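Local atomic coordinates of flagellar brake protein YcgR (Klebsiella pneumoniae, PDB entry 5KEC), a protein that binds the second messenger c-di-GMP and probably acts as a DNA-binding transcriptional activator of type 3 fimbriae genes. Residues Ile59-Phe67 with Ile76-Lys84; Phe115-Cys125 with Phe137-Ala148. All coordinates share one frame; numbering follows the deposited sequence.

The chain first builds an N-terminal antiparallel sheet. There interaction 1 pairs residues 59-67 with 76-84 and closes the beta hairpin of strands 64-71 and 74-87, joined by a tight turn. After strand 104-107 come Arg-109, Arg-110, Arg-111 and Arg-114, which bind c-di-GMP in a ligand-bound structure of the protein. Interaction 2 opens just beyond them. It pairs residues 115-125 with 137-148, closes the hairpin of strands 124-128 and 134-142, and adds strand 117-118 to the second sheet. The contacts follow in series and neither nest nor cross. The centres of interactions 1 and 2 lie about 25 Å apart, on opposite sides of the chain's centre; their nearest atoms are about 6 Å apart.

Interaction 1 of 2, residues Ile59-Phe67 with Ile76-Lys84; sequences IPSGHKIRF and IEFNAALTK
Phe-67 and Phe-78 form the tight end of this contact. They are an antiparallel hydrogen-bonded pair on the buried face of the hairpin. CB of Phe-67 sits over one face of the Phe-78 ring, 3.5 Å from its centroid, a CH-pi contact. The Phe-78 ring is brought under it by a chi1 of 60°, which sets CG between the backbone N and the carbonyl carbon. The two ring planes are nearly parallel but slid apart, so they barely overlap. Ala-80 CB extends this face and meets Phe-67 CE2 at 3.9 Å. Edge-to-face rings of Phe-51 and Phe-98 pack on Phe-67, and Phe-20 does the same on Phe-78.

Ile-65 and Ala-80 bond both ways, with Ile-65 N giving to Ala-80 O at 2.8 Å. Phe-67 N gives to Phe-78 O at 2.9 Å, but the return bond from Phe-78 N to Phe-67 O is weak.

The other face carries Lys-64, Arg-66 and Asn-79 and is looser and more exposed. Asn-79 OD1 lies 3.2 Å from Arg-66 CG, against the aliphatic part of the chain. Glu-77 OE2 stands over one face of the Arg-66 guanidinium, 4.4 Å from Arg-66 NH2, so only charge acts between them. Glu-77 OE2 makes its salt bridge with Arg-111. Leu-82 packs against the loop 59-63 without backbone bonds there, its CD1 4.0 Å from Ile-59 O and its CD2 near Ser-61 OG.

One oily face and one polar face are what an amphipathic antiparallel beta hairpin presents, here within the N-terminal YcgR-like domain.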
loop_
_atom_site.group_PDB
_atom_site.type_symbol
_atom_site.label_atom_id
_atom_site.label_comp_id
_atom_site.label_asym_id
_atom_site.label_seq_id
_atom_site.Cartn_x
_atom_site.Cartn_y
_atom_site.Cartn_z
ATOM N N ILE B 59 -13.278 3.830 2.933
ATOM C CA ILE B 59 -12.218 3.093 2.265
ATOM C C ILE B 59 -12.269 3.384 0.773
ATOM O O ILE B 59 -13.317 3.225 0.149
ATOM C CB ILE B 59 -12.365 1.579 2.494
ATOM C CG1 ILE B 59 -12.448 1.274 3.989
ATOM C CG2 ILE B 59 -11.211 0.817 1.855
ATOM C CD1 ILE B 59 -12.874 -0.149 4.296
ATOM N N PRO B 60 -11.133 3.807 0.197
ATOM C CA PRO B 60 -11.062 4.145 -1.230
ATOM C C PRO B 60 -11.634 3.040 -2.112
ATOM O O PRO B 60 -11.413 1.857 -1.847
ATOM C CB PRO B 60 -9.555 4.306 -1.484
ATOM C CG PRO B 60 -8.874 3.686 -0.295
ATOM C CD PRO B 60 -9.816 3.897 0.849
ATOM N N SER B 61 -12.366 3.430 -3.151
ATOM C CA SER B 61 -12.968 2.468 -4.065
ATOM C C SER B 61 -12.221 2.432 -5.395
ATOM O O SER B 61 -11.264 3.181 -5.601
ATOM C CB SER B 61 -14.443 2.807 -4.295
ATOM O OG SER B 61 -15.082 1.819 -5.087
ATOM N N GLY B 62 -12.658 1.554 -6.293
ATOM C CA GLY B 62 -12.055 1.431 -7.608
ATOM C C GLY B 62 -10.565 1.164 -7.541
ATOM O O GLY B 62 -9.812 1.527 -8.446
ATOM N N HIS B 63 -10.140 0.523 -6.457
ATOM C CA HIS B 63 -8.732 0.241 -6.232
ATOM C C HIS B 63 -8.589 -1.026 -5.397
ATOM O O HIS B 63 -9.383 -1.271 -4.490
ATOM C CB HIS B 63 -8.072 1.430 -5.527
ATOM C CG HIS B 63 -6.603 1.261 -5.294
ATOM N ND1 HIS B 63 -5.709 1.027 -6.316
ATOM C CD2 HIS B 63 -5.872 1.300 -4.155
ATOM C CE1 HIS B 63 -4.489 0.924 -5.816
ATOM N NE2 HIS B 63 -4.561 1.086 -4.507
ATOM N N LYS B 64 -7.590 -1.840 -5.718
ATOM C CA LYS B 64 -7.313 -3.047 -4.945
ATOM C C LYS B 64 -6.835 -2.694 -3.535
ATOM O O LYS B 64 -5.914 -1.895 -3.364
ATOM C CB LYS B 64 -6.267 -3.914 -5.654
ATOM C CG LYS B 64 -6.808 -4.733 -6.816
ATOM C CD LYS B 64 -7.734 -5.837 -6.336
ATOM C CE LYS B 64 -8.061 -6.816 -7.452
ATOM N NZ LYS B 64 -6.849 -7.521 -7.962
ATOM N N ILE B 65 -7.468 -3.293 -2.533
ATOM C CA ILE B 65 -7.114 -3.040 -1.141
ATOM C C ILE B 65 -6.326 -4.213 -0.556
ATOM O O ILE B 65 -6.634 -5.373 -0.826
ATOM C CB ILE B 65 -8.377 -2.781 -0.287
ATOM C CG1 ILE B 65 -9.263 -1.722 -0.950
ATOM C CG2 ILE B 65 -8.005 -2.355 1.119
ATOM C CD1 ILE B 65 -8.563 -0.398 -1.176
ATOM N N ARG B 66 -5.306 -3.909 0.239
ATOM C CA ARG B 66 -4.507 -4.944 0.889
ATOM C C ARG B 66 -5.175 -5.478 2.158
ATOM O O ARG B 66 -5.612 -4.708 3.018
ATOM C CB ARG B 66 -3.106 -4.416 1.214
ATOM C CG ARG B 66 -2.042 -4.815 0.204
ATOM C CD ARG B 66 -1.519 -6.222 0.473
ATOM N NE ARG B 66 -0.217 -6.196 1.135
ATOM C CZ ARG B 66 0.930 -5.989 0.499
ATOM N NH1 ARG B 66 0.930 -5.785 -0.811
ATOM N NH2 ARG B 66 2.075 -5.980 1.169
ATOM N N PHE B 67 -5.250 -6.804 2.264
ATOM C CA PHE B 67 -5.802 -7.449 3.447
ATOM C C PHE B 67 -4.820 -8.433 4.059
ATOM O O PHE B 67 -3.932 -8.959 3.376
ATOM C CB PHE B 67 -7.078 -8.215 3.107
ATOM C CG PHE B 67 -8.217 -7.345 2.677
ATOM C CD1 PHE B 67 -9.219 -7.005 3.570
ATOM C CD2 PHE B 67 -8.297 -6.879 1.374
ATOM C CE1 PHE B 67 -10.278 -6.206 3.169
ATOM C CE2 PHE B 67 -9.346 -6.087 0.979
ATOM C CZ PHE B 67 -10.335 -5.749 1.880
ATOM N N ILE B 76 -2.665 -14.791 6.065
ATOM C CA ILE B 76 -3.084 -14.970 4.681
ATOM C C ILE B 76 -3.235 -13.605 4.035
ATOM O O ILE B 76 -4.175 -12.867 4.340
ATOM C CB ILE B 76 -4.427 -15.718 4.587
ATOM C CG1 ILE B 76 -4.407 -16.966 5.473
ATOM C CG2 ILE B 76 -4.738 -16.068 3.140
ATOM C CD1 ILE B 76 -5.742 -17.667 5.565
ATOM N N GLU B 77 -2.308 -13.257 3.150
ATOM C CA GLU B 77 -2.389 -11.959 2.499
ATOM C C GLU B 77 -2.978 -12.028 1.092
ATOM O O GLU B 77 -2.790 -13.003 0.356
ATOM C CB GLU B 77 -1.035 -11.244 2.501
ATOM C CG GLU B 77 0.027 -11.852 1.616
ATOM C CD GLU B 77 1.338 -11.096 1.722
ATOM O OE1 GLU B 77 2.009 -11.221 2.768
ATOM O OE2 GLU B 77 1.687 -10.366 0.770
ATOM N N PHE B 78 -3.711 -10.985 0.737
ATOM C CA PHE B 78 -4.367 -10.924 -0.551
ATOM C C PHE B 78 -4.811 -9.496 -0.820
ATOM O O PHE B 78 -4.783 -8.651 0.074
ATOM C CB PHE B 78 -5.569 -11.871 -0.583
ATOM C CG PHE B 78 -6.613 -11.561 0.448
ATOM C CD1 PHE B 78 -7.730 -10.814 0.117
ATOM C CD2 PHE B 78 -6.472 -12.013 1.755
ATOM C CE1 PHE B 78 -8.698 -10.528 1.069
ATOM C CE2 PHE B 78 -7.435 -11.732 2.711
ATOM C CZ PHE B 78 -8.550 -10.990 2.364
ATOM N N ASN B 79 -5.203 -9.232 -2.059
ATOM C CA ASN B 79 -5.758 -7.945 -2.429
ATOM C C ASN B 79 -7.162 -8.178 -2.931
ATOM O O ASN B 79 -7.460 -9.248 -3.452
ATOM C CB ASN B 79 -4.910 -7.285 -3.514
ATOM C CG ASN B 79 -3.510 -6.956 -3.038
ATOM O OD1 ASN B 79 -3.261 -5.869 -2.517
ATOM N ND2 ASN B 79 -2.587 -7.896 -3.211
ATOM N N ALA B 80 -8.030 -7.189 -2.769
ATOM C CA ALA B 80 -9.396 -7.317 -3.239
ATOM C C ALA B 80 -9.994 -5.950 -3.497
ATOM O O ALA B 80 -9.732 -4.990 -2.772
ATOM C CB ALA B 80 -10.248 -8.103 -2.238
ATOM N N ALA B 81 -10.797 -5.866 -4.546
ATOM C CA ALA B 81 -11.436 -4.614 -4.907
ATOM C C ALA B 81 -12.838 -4.546 -4.316
ATOM O O ALA B 81 -13.526 -5.561 -4.187
ATOM C CB ALA B 81 -11.486 -4.461 -6.428
ATOM N N LEU B 82 -13.247 -3.336 -3.962
ATOM C CA LEU B 82 -14.569 -3.084 -3.416
ATOM C C LEU B 82 -15.584 -3.131 -4.549
ATOM O O LEU B 82 -15.370 -2.536 -5.605
ATOM C CB LEU B 82 -14.576 -1.713 -2.739
ATOM C CG LEU B 82 -15.745 -1.239 -1.878
ATOM C CD1 LEU B 82 -15.302 -0.021 -1.086
ATOM C CD2 LEU B 82 -16.968 -0.915 -2.719
ATOM N N THR B 83 -16.683 -3.846 -4.334
ATOM C CA THR B 83 -17.721 -3.966 -5.352
ATOM C C THR B 83 -18.983 -3.197 -4.963
ATOM O O THR B 83 -19.614 -2.559 -5.805
ATOM C CB THR B 83 -18.094 -5.437 -5.613
ATOM O OG1 THR B 83 -18.682 -6.000 -4.435
ATOM C CG2 THR B 83 -16.860 -6.240 -5.999
ATOM N N LYS B 84 -19.345 -3.265 -3.685
ATOM C CA LYS B 84 -20.559 -2.624 -3.189
ATOM C C LYS B 84 -20.300 -1.966 -1.844
ATOM O O LYS B 84 -19.367 -2.340 -1.129
ATOM C CB LYS B 84 -21.677 -3.654 -3.018
ATOM C CG LYS B 84 -21.884 -4.575 -4.203
ATOM C CD LYS B 84 -22.698 -5.799 -3.806
ATOM C CE LYS B 84 -22.790 -6.796 -4.950
ATOM N NZ LYS B 84 -23.400 -8.078 -4.508
#

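Interaction 2 of 2, residues Phe115-Cys125 with Phe137-Ala148; sequences FRLRHEHDFYC and FDIKDISDGGCA
Arg-116 turns CG anti to its carbonyl carbon (chi1 -64°), and Asp-141 sets its carboxylate between backbone N and carbonyl carbon (chi1 60°). These turns bring the two side chains together in a salt bridge at the edge of an antiparallel sheet, in what is probably the PilZ domain. Arg-116 NE gives to Asp-141 OD1 at 2.7 Å. The oxygen lies in the guanidinium plane, but NE approaches from above the carboxylate plane. OD1 also takes a weak bond from Ala-148 N, whose main acceptor is the backbone O of Asp-141. Asp-141, Ser-143 and Gly-146 bind c-di-GMP in another structure of this protein. Arg-116 may therefore help to position Asp-141 there.

Ser-143 OG accepts from Gly-145 N, an ST turn, and from Gly-146 N, an ST motif.

Two short backbone pairings flank the loop between 118 and 124. Leu-117 and Ile-142 bond to each other through both N and O. Cys-125 N gives to Phe-137 O at 2.8 Å, and Phe-137 N gives back to Cys-125 O. Within this span His-119 leans toward the second strand, and its NE2 lies 3.0 Å from Ile-139 O. Ile-139 N gives to Phe-123 O at 3.0 Å. Phe-123 CB touches Ile-139 CB at 3.8 Å. Leu-117 faces helix 214-234, on Leu-227 and Ile-228.

On the partly exposed side Tyr-124 and Asp-138 lie alongside, pointing the same way. Their ring and carboxylate planes stand 87° apart, and Asp-138 OD1 comes 3.0 Å from Tyr-124 CE1.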
loop_
_atom_site.group_PDB
_atom_site.type_symbol
_atom_site.label_atom_id
_atom_site.label_comp_id
_atom_site.label_asym_id
_atom_site.label_seq_id
_atom_site.Cartn_x
_atom_site.Cartn_y
_atom_site.Cartn_z
ATOM N N PHE B 115 4.750 0.679 5.620
ATOM C CA PHE B 115 6.129 0.982 5.995
ATOM C C PHE B 115 7.018 1.247 4.782
ATOM O O PHE B 115 6.877 0.597 3.743
ATOM C CB PHE B 115 6.721 -0.149 6.840
ATOM C CG PHE B 115 6.261 -0.141 8.274
ATOM C CD1 PHE B 115 7.012 0.493 9.255
ATOM C CD2 PHE B 115 5.076 -0.761 8.640
ATOM C CE1 PHE B 115 6.593 0.499 10.575
ATOM C CE2 PHE B 115 4.654 -0.757 9.961
ATOM C CZ PHE B 115 5.416 -0.125 10.926
ATOM N N ARG B 116 7.933 2.203 4.929
ATOM C CA ARG B 116 8.871 2.547 3.863
ATOM C C ARG B 116 10.299 2.580 4.398
ATOM O O ARG B 116 10.527 2.896 5.563
ATOM C CB ARG B 116 8.489 3.883 3.210
ATOM C CG ARG B 116 7.137 3.854 2.490
ATOM C CD ARG B 116 6.775 5.200 1.863
ATOM N NE ARG B 116 6.940 6.307 2.803
ATOM C CZ ARG B 116 6.043 6.659 3.720
ATOM N NH1 ARG B 116 4.903 5.989 3.827
ATOM N NH2 ARG B 116 6.286 7.680 4.533
ATOM N N LEU B 117 11.257 2.255 3.537
ATOM C CA LEU B 117 12.649 2.104 3.953
ATOM C C LEU B 117 13.478 3.385 3.822
ATOM O O LEU B 117 13.554 3.984 2.750
ATOM C CB LEU B 117 13.300 0.970 3.162
ATOM C CG LEU B 117 14.755 0.621 3.469
ATOM C CD1 LEU B 117 14.937 0.308 4.948
ATOM C CD2 LEU B 117 15.188 -0.558 2.610
ATOM N N ARG B 118 14.105 3.790 4.923
ATOM C CA ARG B 118 15.019 4.929 4.930
ATOM C C ARG B 118 16.346 4.506 4.309
ATOM O O ARG B 118 16.702 3.332 4.356
ATOM C CB ARG B 118 15.225 5.418 6.366
ATOM C CG ARG B 118 16.063 6.681 6.498
ATOM C CD ARG B 118 16.054 7.199 7.934
ATOM N NE ARG B 118 16.479 6.182 8.894
ATOM C CZ ARG B 118 17.728 6.036 9.327
ATOM N NH1 ARG B 118 18.685 6.844 8.891
ATOM N NH2 ARG B 118 18.020 5.081 10.200
ATOM N N HIS B 119 17.080 5.449 3.722
ATOM C CA HIS B 119 18.311 5.097 3.014
ATOM C C HIS B 119 19.328 6.237 2.964
ATOM O O HIS B 119 19.062 7.343 3.429
ATOM C CB HIS B 119 17.988 4.607 1.599
ATOM C CG HIS B 119 17.278 5.622 0.758
ATOM N ND1 HIS B 119 17.948 6.579 0.026
ATOM C CD2 HIS B 119 15.959 5.837 0.543
ATOM C CE1 HIS B 119 17.070 7.335 -0.611
ATOM N NE2 HIS B 119 15.856 6.907 -0.314
ATOM N N GLU B 120 20.497 5.960 2.396
ATOM C CA GLU B 120 21.563 6.960 2.301
ATOM C C GLU B 120 21.778 7.457 0.866
ATOM O O GLU B 120 22.425 8.485 0.643
ATOM C CB GLU B 120 22.869 6.403 2.884
ATOM C CG GLU B 120 24.057 7.356 2.799
ATOM C CD GLU B 120 24.909 7.119 1.563
ATOM O OE1 GLU B 120 25.278 5.952 1.316
ATOM O OE2 GLU B 120 25.204 8.095 0.839
ATOM N N HIS B 121 21.220 6.731 -0.097
ATOM C CA HIS B 121 21.405 7.039 -1.513
ATOM C C HIS B 121 20.956 8.447 -1.925
ATOM O O HIS B 121 20.099 9.056 -1.287
ATOM C CB HIS B 121 20.709 5.988 -2.381
ATOM C CG HIS B 121 21.433 4.679 -2.442
ATOM N ND1 HIS B 121 22.356 4.385 -3.423
ATOM C CD2 HIS B 121 21.370 3.585 -1.646
ATOM C CE1 HIS B 121 22.831 3.166 -3.228
ATOM N NE2 HIS B 121 22.248 2.659 -2.157
ATOM N N ASP B 122 21.557 8.941 -3.004
ATOM C CA ASP B 122 21.248 10.254 -3.567
ATOM C C ASP B 122 20.083 10.150 -4.550
ATOM O O ASP B 122 20.272 10.294 -5.751
ATOM C CB ASP B 122 22.474 10.790 -4.312
ATOM C CG ASP B 122 23.015 12.075 -3.714
ATOM O OD1 ASP B 122 22.577 12.463 -2.610
ATOM O OD2 ASP B 122 23.894 12.693 -4.352
ATOM N N PHE B 123 18.885 9.892 -4.041
ATOM C CA PHE B 123 17.721 9.719 -4.899
ATOM C C PHE B 123 16.885 10.987 -4.881
ATOM O O PHE B 123 16.673 11.576 -3.826
ATOM C CB PHE B 123 16.870 8.537 -4.426
ATOM C CG PHE B 123 17.555 7.196 -4.535
ATOM C CD1 PHE B 123 18.695 7.033 -5.306
ATOM C CD2 PHE B 123 17.044 6.094 -3.864
ATOM C CE1 PHE B 123 19.312 5.793 -5.413
ATOM C CE2 PHE B 123 17.655 4.851 -3.960
ATOM C CZ PHE B 123 18.790 4.698 -4.738
ATOM N N TYR B 124 16.406 11.403 -6.050
ATOM C CA TYR B 124 15.593 12.611 -6.155
ATOM C C TYR B 124 14.400 12.345 -7.064
ATOM O O TYR B 124 14.369 11.341 -7.784
ATOM C CB TYR B 124 16.421 13.782 -6.710
ATOM C CG TYR B 124 17.561 14.232 -5.821
ATOM C CD1 TYR B 124 17.378 15.237 -4.879
ATOM C CD2 TYR B 124 18.826 13.653 -5.926
ATOM C CE1 TYR B 124 18.420 15.652 -4.060
ATOM C CE2 TYR B 124 19.873 14.060 -5.112
ATOM C CZ TYR B 124 19.664 15.059 -4.180
ATOM O OH TYR B 124 20.700 15.473 -3.370
ATOM N N CYS B 125 13.412 13.231 -7.014
ATOM C CA CYS B 125 12.290 13.179 -7.944
ATOM C C CYS B 125 12.104 14.550 -8.576
ATOM O O CYS B 125 11.932 15.551 -7.871
ATOM C CB CYS B 125 11.007 12.766 -7.231
ATOM S SG CYS B 125 9.538 12.840 -8.278
ATOM N N PHE B 137 12.289 16.997 -5.556
ATOM C CA PHE B 137 12.112 16.438 -4.222
ATOM C C PHE B 137 13.247 15.487 -3.874
ATOM O O PHE B 137 13.748 14.773 -4.741
ATOM C CB PHE B 137 10.795 15.666 -4.130
ATOM C CG PHE B 137 9.559 16.515 -4.297
ATOM C CD1 PHE B 137 9.083 17.281 -3.248
ATOM C CD2 PHE B 137 8.850 16.504 -5.488
ATOM C CE1 PHE B 137 7.939 18.047 -3.396
ATOM C CE2 PHE B 137 7.704 17.262 -5.639
ATOM C CZ PHE B 137 7.251 18.037 -4.593
ATOM N N ASP B 138 13.653 15.480 -2.606
ATOM C CA ASP B 138 14.486 14.406 -2.092
ATOM C C ASP B 138 13.604 13.191 -1.873
ATOM O O ASP B 138 12.536 13.293 -1.266
ATOM C CB ASP B 138 15.131 14.800 -0.761
ATOM C CG ASP B 138 16.341 15.695 -0.936
ATOM O OD1 ASP B 138 16.411 16.423 -1.951
ATOM O OD2 ASP B 138 17.224 15.669 -0.053
ATOM N N ILE B 139 14.039 12.040 -2.365
ATOM C CA ILE B 139 13.344 10.793 -2.061
ATOM C C ILE B 139 13.903 10.261 -0.744
ATOM O O ILE B 139 15.008 9.717 -0.705
ATOM C CB ILE B 139 13.530 9.761 -3.182
ATOM C CG1 ILE B 139 12.933 10.295 -4.481
ATOM C CG2 ILE B 139 12.884 8.418 -2.802
ATOM C CD1 ILE B 139 13.023 9.326 -5.634
ATOM N N LYS B 140 13.150 10.440 0.340
ATOM C CA LYS B 140 13.675 10.153 1.674
ATOM C C LYS B 140 13.565 8.677 2.021
ATOM O O LYS B 140 14.489 8.089 2.585
ATOM C CB LYS B 140 12.965 10.999 2.737
ATOM C CG LYS B 140 13.166 12.490 2.577
ATOM C CD LYS B 140 14.642 12.848 2.522
ATOM C CE LYS B 140 15.331 12.628 3.863
ATOM N NZ LYS B 140 16.767 13.030 3.812
ATOM N N ASP B 141 12.425 8.081 1.704
ATOM C CA ASP B 141 12.274 6.645 1.875
ATOM C C ASP B 141 11.462 6.069 0.731
ATOM O O ASP B 141 10.894 6.807 -0.077
ATOM C CB ASP B 141 11.657 6.295 3.233
ATOM C CG ASP B 141 10.288 6.896 3.425
ATOM O OD1 ASP B 141 9.542 7.005 2.429
ATOM O OD2 ASP B 141 9.956 7.253 4.577
ATOM N N ILE B 142 11.409 4.750 0.661
ATOM C CA ILE B 142 10.823 4.099 -0.496
ATOM C C ILE B 142 10.404 2.668 -0.172
ATOM O O ILE B 142 11.083 1.957 0.572
ATOM C CB ILE B 142 11.819 4.120 -1.685
ATOM C CG1 ILE B 142 11.151 3.666 -2.980
ATOM C CG2 ILE B 142 13.051 3.278 -1.377
ATOM C CD1 ILE B 142 12.068 3.748 -4.178
ATOM N N SER B 143 9.255 2.271 -0.704
ATOM C CA SER B 143 8.821 0.884 -0.656
ATOM C C SER B 143 8.543 0.497 -2.097
ATOM O O SER B 143 8.925 1.226 -3.011
ATOM C CB SER B 143 7.568 0.729 0.204
ATOM O OG SER B 143 6.468 1.415 -0.364
ATOM N N ASP B 144 7.894 -0.639 -2.316
ATOM C CA ASP B 144 7.575 -1.044 -3.680
ATOM C C ASP B 144 6.247 -0.444 -4.117
ATOM O O ASP B 144 5.844 -0.576 -5.272
ATOM C CB ASP B 144 7.570 -2.569 -3.822
ATOM C CG ASP B 144 6.663 -3.242 -2.826
ATOM O OD1 ASP B 144 6.953 -4.399 -2.453
ATOM O OD2 ASP B 144 5.660 -2.618 -2.417
ATOM N N GLY B 145 5.579 0.236 -3.191
ATOM C CA GLY B 145 4.288 0.829 -3.483
ATOM C C GLY B 145 4.301 2.345 -3.451
ATOM O O GLY B 145 3.382 2.994 -3.954
ATOM N N GLY B 146 5.337 2.920 -2.854
ATOM C CA GLY B 146 5.427 4.366 -2.786
ATOM C C GLY B 146 6.721 4.897 -2.206
ATOM O O GLY B 146 7.709 4.172 -2.061
ATOM N N CYS B 147 6.710 6.181 -1.876
ATOM C CA CYS B 147 7.897 6.846 -1.372
ATOM C C CYS B 147 7.503 8.131 -0.678
ATOM O O CYS B 147 6.412 8.660 -0.902
ATOM C CB CYS B 147 8.853 7.164 -2.520
ATOM S SG CYS B 147 8.156 8.325 -3.718
ATOM N N ALA B 148 8.393 8.620 0.177
ATOM C CA ALA B 148 8.230 9.926 0.794
ATOM C C ALA B 148 9.178 10.898 0.118
ATOM O O ALA B 148 10.374 10.626 -0.009
ATOM C CB ALA B 148 8.521 9.858 2.294
#